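Local structure of predicted component of a thermophile-specific DNA repair system, contains a RAMP domain (Methanopyrus kandleri, 4N0L) at residues 110-122 and 237-249. The protein is a CRISPR type III-A RAMP protein, Csm3, that binds RNA, carries a zinc ion and probably has endonuclease activity. Residues are numbered along the deposited sequence; the frame is centred on the assembly and turned at random.
Sequences LENGTCPVCRIFG and ELESDLKYLMSSL. With ZN (zinc ion), chain C.
Ile120 and Asp241 mark the closest backbone approach, their CA atoms 6.8 Å apart, where the short helix 116-121 crosses helix 238-249 at a right angle, the two axes 10.6 Å apart. Arg119 carries the contact. It meets Asp241 side-on, NE and NH2 both donating to OD1 in the guanidinium plane; Arg119 NE lies 2.7 Å from Asp241 OD1, on its syn lone pair, and Arg119 NH2 2.9 Å from the same oxygen, nearly along its C-O axis. Asp241 OD2 turns instead to Tyr230 and Arg171. Glu237 CG sits over the centre of one guanidinium face, with the carboxylate plane 6° from parallel; Pro116 CA covers the opposite face toward its rim. The Glu237 charge interacts at longer range, OE1 standing 3.9 Å from Arg119 NE and well out of the guanidinium plane. Thr114 OG1 donates to Glu237 OE2 at 2.6 Å, coming from above the carboxylate plane. Glu111, extended with CG anti to the backbone N (chi1 -174°), reaches Tyr244, whose OH donates to its OE1 at 2.6 Å. Pro116 CB and Ile120 CD1 pack on this tyrosine, the isoleucine methyl at the ring edge, 3.8 Å from Tyr244 CB; Trp66 and Phe62 of helix 51-69 meet the same ring. Farther along, Phe121 brings the edge of its ring to Ser248 OG, which bonds to Leu245 O. Cys115, at the N-cap of helix 116-121, and Cys118 form a CxxC pair that completes the zinc site with His86 and Cys88. The buried network of Arg119, Glu237 and Asp241 ties the helix that bears Cys118 to a helix of the RRM-like RAMP fold.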
loop_
_atom_site.group_PDB
_atom_site.type_symbol
_atom_site.label_atom_id
_atom_site.label_comp_id
_atom_site.label_asym_id
_atom_site.label_seq_id
_atom_site.Cartn_x
_atom_site.Cartn_y
_atom_site.Cartn_z
ATOM N N LEU A 110 -2.286 -18.017 3.664
ATOM C CA LEU A 110 -3.289 -17.969 2.611
ATOM C C LEU A 110 -4.675 -17.679 3.189
ATOM O O LEU A 110 -4.996 -18.114 4.295
ATOM C CB LEU A 110 -3.300 -19.292 1.838
ATOM C CG LEU A 110 -2.201 -19.472 0.787
ATOM C CD1 LEU A 110 -2.509 -20.649 -0.133
ATOM C CD2 LEU A 110 -1.999 -18.200 -0.013
ATOM N N GLU A 111 -5.487 -16.931 2.447
ATOM C CA GLU A 111 -6.882 -16.705 2.819
ATOM C C GLU A 111 -7.779 -16.897 1.604
ATOM O O GLU A 111 -7.631 -16.195 0.601
ATOM C CB GLU A 111 -7.081 -15.306 3.409
ATOM C CG GLU A 111 -8.486 -15.069 3.951
ATOM C CD GLU A 111 -8.626 -13.744 4.677
ATOM O OE1 GLU A 111 -8.522 -12.690 4.013
ATOM O OE2 GLU A 111 -8.841 -13.755 5.908
ATOM N N ASN A 112 -8.713 -17.841 1.706
ATOM C CA ASN A 112 -9.524 -18.274 0.569
ATOM C C ASN A 112 -8.675 -18.576 -0.666
ATOM O O ASN A 112 -9.043 -18.228 -1.789
ATOM C CB ASN A 112 -10.585 -17.222 0.232
ATOM C CG ASN A 112 -11.498 -16.919 1.406
ATOM O OD1 ASN A 112 -11.845 -17.806 2.184
ATOM N ND2 ASN A 112 -11.893 -15.657 1.535
ATOM N N GLY A 113 -7.531 -19.217 -0.439
ATOM C CA GLY A 113 -6.695 -19.711 -1.517
ATOM C C GLY A 113 -5.661 -18.752 -2.080
ATOM O O GLY A 113 -4.845 -19.144 -2.914
ATOM N N THR A 114 -5.679 -17.498 -1.635
ATOM C CA THR A 114 -4.747 -16.508 -2.171
ATOM C C THR A 114 -4.026 -15.725 -1.079
ATOM O O THR A 114 -4.470 -15.676 0.068
ATOM C CB THR A 114 -5.456 -15.503 -3.098
ATOM O OG1 THR A 114 -6.472 -14.805 -2.369
ATOM C CG2 THR A 114 -6.078 -16.216 -4.295
ATOM N N CYS A 115 -2.907 -15.114 -1.455
ATOM C CA CYS A 115 -2.089 -14.342 -0.528
ATOM C C CYS A 115 -2.396 -12.853 -0.642
ATOM O O CYS A 115 -2.166 -12.251 -1.689
ATOM C CB CYS A 115 -0.603 -14.592 -0.789
ATOM S SG CYS A 115 0.521 -13.809 0.399
ATOM N N PRO A 116 -2.918 -12.257 0.441
ATOM C CA PRO A 116 -3.246 -10.827 0.492
ATOM C C PRO A 116 -2.034 -9.940 0.227
ATOM O O PRO A 116 -2.145 -8.957 -0.504
ATOM C CB PRO A 116 -3.755 -10.633 1.922
ATOM C CG PRO A 116 -4.207 -11.983 2.350
ATOM C CD PRO A 116 -3.274 -12.947 1.692
ATOM N N VAL A 117 -0.900 -10.280 0.831
ATOM C CA VAL A 117 0.334 -9.524 0.642
ATOM C C VAL A 117 0.716 -9.401 -0.828
ATOM O O VAL A 117 0.855 -8.300 -1.359
ATOM C CB VAL A 117 1.512 -10.168 1.396
ATOM C CG1 VAL A 117 2.803 -9.407 1.114
ATOM C CG2 VAL A 117 1.227 -10.212 2.889
ATOM N N CYS A 118 0.876 -10.545 -1.482
ATOM C CA CYS A 118 1.380 -10.588 -2.850
ATOM C C CYS A 118 0.340 -10.164 -3.894
ATOM O O CYS A 118 0.689 -9.529 -4.889
ATOM C CB CYS A 118 1.916 -11.989 -3.161
ATOM S SG CYS A 118 3.404 -12.435 -2.209
ATOM N N ARG A 119 -0.926 -10.510 -3.682
ATOM C CA ARG A 119 -1.962 -10.163 -4.656
ATOM C C ARG A 119 -2.226 -8.651 -4.688
ATOM O O ARG A 119 -2.607 -8.100 -5.724
ATOM C CB ARG A 119 -3.261 -10.927 -4.365
ATOM C CG ARG A 119 -4.156 -10.283 -3.314
ATOM C CD ARG A 119 -5.186 -11.256 -2.759
ATOM N NE ARG A 119 -6.111 -10.585 -1.851
ATOM C CZ ARG A 119 -6.798 -11.194 -0.889
ATOM N NH1 ARG A 119 -6.671 -12.502 -0.704
ATOM N NH2 ARG A 119 -7.613 -10.490 -0.112
ATOM N N ILE A 120 -2.012 -7.984 -3.555
ATOM C CA ILE A 120 -2.226 -6.541 -3.447
ATOM C C ILE A 120 -0.974 -5.743 -3.803
ATOM O O ILE A 120 -1.024 -4.809 -4.603
ATOM C CB ILE A 120 -2.683 -6.142 -2.022
ATOM C CG1 ILE A 120 -4.077 -6.697 -1.725
ATOM C CG2 ILE A 120 -2.679 -4.629 -1.857
ATOM C CD1 ILE A 120 -4.475 -6.583 -0.269
ATOM N N PHE A 121 0.146 -6.103 -3.185
ATOM C CA PHE A 121 1.371 -5.323 -3.318
ATOM C C PHE A 121 2.348 -5.926 -4.334
ATOM O O PHE A 121 3.491 -5.480 -4.452
ATOM C CB PHE A 121 2.045 -5.180 -1.953
ATOM C CG PHE A 121 1.223 -4.413 -0.950
ATOM C CD1 PHE A 121 1.210 -3.027 -0.950
ATOM C CD2 PHE A 121 0.466 -5.083 0.000
ATOM C CE1 PHE A 121 0.451 -2.322 -0.026
ATOM C CE2 PHE A 121 -0.293 -4.384 0.928
ATOM C CZ PHE A 121 -0.301 -3.003 0.914
ATOM N N GLY A 122 1.900 -6.946 -5.056
ATOM C CA GLY A 122 2.706 -7.528 -6.114
ATOM C C GLY A 122 3.715 -8.533 -5.602
ATOM O O GLY A 122 3.973 -8.614 -4.399
ATOM N N GLU A 237 -12.540 -10.740 -3.820
ATOM C CA GLU A 237 -11.451 -10.267 -2.969
ATOM C C GLU A 237 -11.447 -8.749 -2.820
ATOM O O GLU A 237 -10.552 -8.187 -2.191
ATOM C CB GLU A 237 -10.099 -10.727 -3.519
ATOM C CG GLU A 237 -9.736 -12.161 -3.182
ATOM C CD GLU A 237 -8.645 -12.716 -4.077
ATOM O OE1 GLU A 237 -8.077 -11.942 -4.878
ATOM O OE2 GLU A 237 -8.345 -13.923 -3.968
ATOM N N LEU A 238 -12.451 -8.094 -3.396
ATOM C CA LEU A 238 -12.515 -6.636 -3.424
ATOM C C LEU A 238 -12.529 -6.010 -2.029
ATOM O O LEU A 238 -11.679 -5.181 -1.702
ATOM C CB LEU A 238 -13.752 -6.181 -4.202
ATOM C CG LEU A 238 -14.124 -4.704 -4.076
ATOM C CD1 LEU A 238 -13.011 -3.846 -4.651
ATOM C CD2 LEU A 238 -15.444 -4.413 -4.770
ATOM N N GLU A 239 -13.497 -6.408 -1.212
ATOM C CA GLU A 239 -13.638 -5.842 0.124
ATOM C C GLU A 239 -12.448 -6.205 1.003
ATOM O O GLU A 239 -11.953 -5.372 1.765
ATOM C CB GLU A 239 -14.937 -6.309 0.779
ATOM C CG GLU A 239 -15.093 -5.829 2.210
ATOM C CD GLU A 239 -16.513 -5.947 2.716
ATOM O OE1 GLU A 239 -17.317 -6.655 2.076
ATOM O OE2 GLU A 239 -16.825 -5.323 3.750
ATOM N N SER A 240 -12.000 -7.453 0.896
ATOM C CA SER A 240 -10.865 -7.927 1.677
ATOM C C SER A 240 -9.610 -7.122 1.360
ATOM O O SER A 240 -8.857 -6.758 2.265
ATOM C CB SER A 240 -10.617 -9.414 1.416
ATOM O OG SER A 240 -10.972 -10.195 2.546
ATOM N N ASP A 241 -9.399 -6.836 0.078
ATOM C CA ASP A 241 -8.244 -6.055 -0.353
ATOM C C ASP A 241 -8.279 -4.650 0.242
ATOM O O ASP A 241 -7.263 -4.148 0.728
ATOM C CB ASP A 241 -8.185 -5.964 -1.879
ATOM C CG ASP A 241 -7.629 -7.223 -2.524
ATOM O OD1 ASP A 241 -7.250 -8.164 -1.793
ATOM O OD2 ASP A 241 -7.563 -7.263 -3.772
ATOM N N LEU A 242 -9.453 -4.027 0.203
ATOM C CA LEU A 242 -9.631 -2.686 0.744
ATOM C C LEU A 242 -9.328 -2.656 2.235
ATOM O O LEU A 242 -8.695 -1.723 2.728
ATOM C CB LEU A 242 -11.052 -2.184 0.483
ATOM C CG LEU A 242 -11.409 -1.931 -0.982
ATOM C CD1 LEU A 242 -12.811 -1.356 -1.103
ATOM C CD2 LEU A 242 -10.385 -1.020 -1.644
ATOM N N LYS A 243 -9.785 -3.682 2.946
ATOM C CA LYS A 243 -9.504 -3.820 4.370
ATOM C C LYS A 243 -8.009 -3.869 4.643
ATOM O O LYS A 243 -7.509 -3.185 5.534
ATOM C CB LYS A 243 -10.176 -5.075 4.933
ATOM C CG LYS A 243 -10.128 -5.166 6.450
ATOM C CD LYS A 243 -9.908 -6.594 6.919
ATOM C CE LYS A 243 -11.026 -7.506 6.447
ATOM N NZ LYS A 243 -10.690 -8.941 6.645
ATOM N N TYR A 244 -7.301 -4.679 3.866
ATOM C CA TYR A 244 -5.872 -4.869 4.068
ATOM C C TYR A 244 -5.066 -3.665 3.587
ATOM O O TYR A 244 -4.059 -3.306 4.195
ATOM C CB TYR A 244 -5.408 -6.147 3.367
ATOM C CG TYR A 244 -6.015 -7.400 3.964
ATOM C CD1 TYR A 244 -6.188 -7.523 5.338
ATOM C CD2 TYR A 244 -6.427 -8.455 3.157
ATOM C CE1 TYR A 244 -6.744 -8.660 5.891
ATOM C CE2 TYR A 244 -6.987 -9.597 3.702
ATOM C CZ TYR A 244 -7.142 -9.693 5.071
ATOM O OH TYR A 244 -7.698 -10.825 5.624
ATOM N N LEU A 245 -5.516 -3.038 2.505
ATOM C CA LEU A 245 -4.881 -1.820 2.015
ATOM C C LEU A 245 -4.979 -0.709 3.060
ATOM O O LEU A 245 -3.981 -0.066 3.393
ATOM C CB LEU A 245 -5.515 -1.367 0.701
ATOM C CG LEU A 245 -5.010 -0.024 0.165
ATOM C CD1 LEU A 245 -3.501 -0.065 -0.042
ATOM C CD2 LEU A 245 -5.724 0.352 -1.124
ATOM N N MET A 246 -6.189 -0.490 3.569
ATOM C CA MET A 246 -6.413 0.479 4.637
ATOM C C MET A 246 -5.589 0.124 5.868
ATOM O O MET A 246 -4.980 0.996 6.490
ATOM C CB MET A 246 -7.895 0.552 5.010
ATOM C CG MET A 246 -8.793 1.219 3.980
ATOM S SD MET A 246 -8.325 2.920 3.625
ATOM C CE MET A 246 -9.595 3.374 2.444
ATOM N N SER A 247 -5.589 -1.160 6.219
ATOM C CA SER A 247 -4.835 -1.647 7.370
ATOM C C SER A 247 -3.350 -1.336 7.247
ATOM O O SER A 247 -2.700 -0.978 8.231
ATOM C CB SER A 247 -5.027 -3.155 7.543
ATOM O OG SER A 247 -6.398 -3.474 7.708
ATOM N N SER A 248 -2.818 -1.462 6.034
ATOM C CA SER A 248 -1.403 -1.203 5.810
ATOM C C SER A 248 -1.112 0.282 6.030
ATOM O O SER A 248 -0.064 0.644 6.564
ATOM C CB SER A 248 -0.979 -1.648 4.407
ATOM O OG SER A 248 -1.491 -0.786 3.404
ATOM N N LEU A 249 -2.058 1.137 5.646
ATOM C CA LEU A 249 -1.921 2.576 5.862
ATOM C C LEU A 249 -1.998 2.913 7.350
ATOM O O LEU A 249 -1.293 3.797 7.833
ATOM C CB LEU A 249 -2.993 3.345 5.085
ATOM C CG LEU A 249 -2.963 3.168 3.565
ATOM C CD1 LEU A 249 -4.088 3.945 2.898
ATOM C CD2 LEU A 249 -1.610 3.583 3.004
HETATM ZN ZN ZN C . 2.517 -14.032 -0.762
HETATM O O HOH W 1 -11.144 -11.064 5.217
#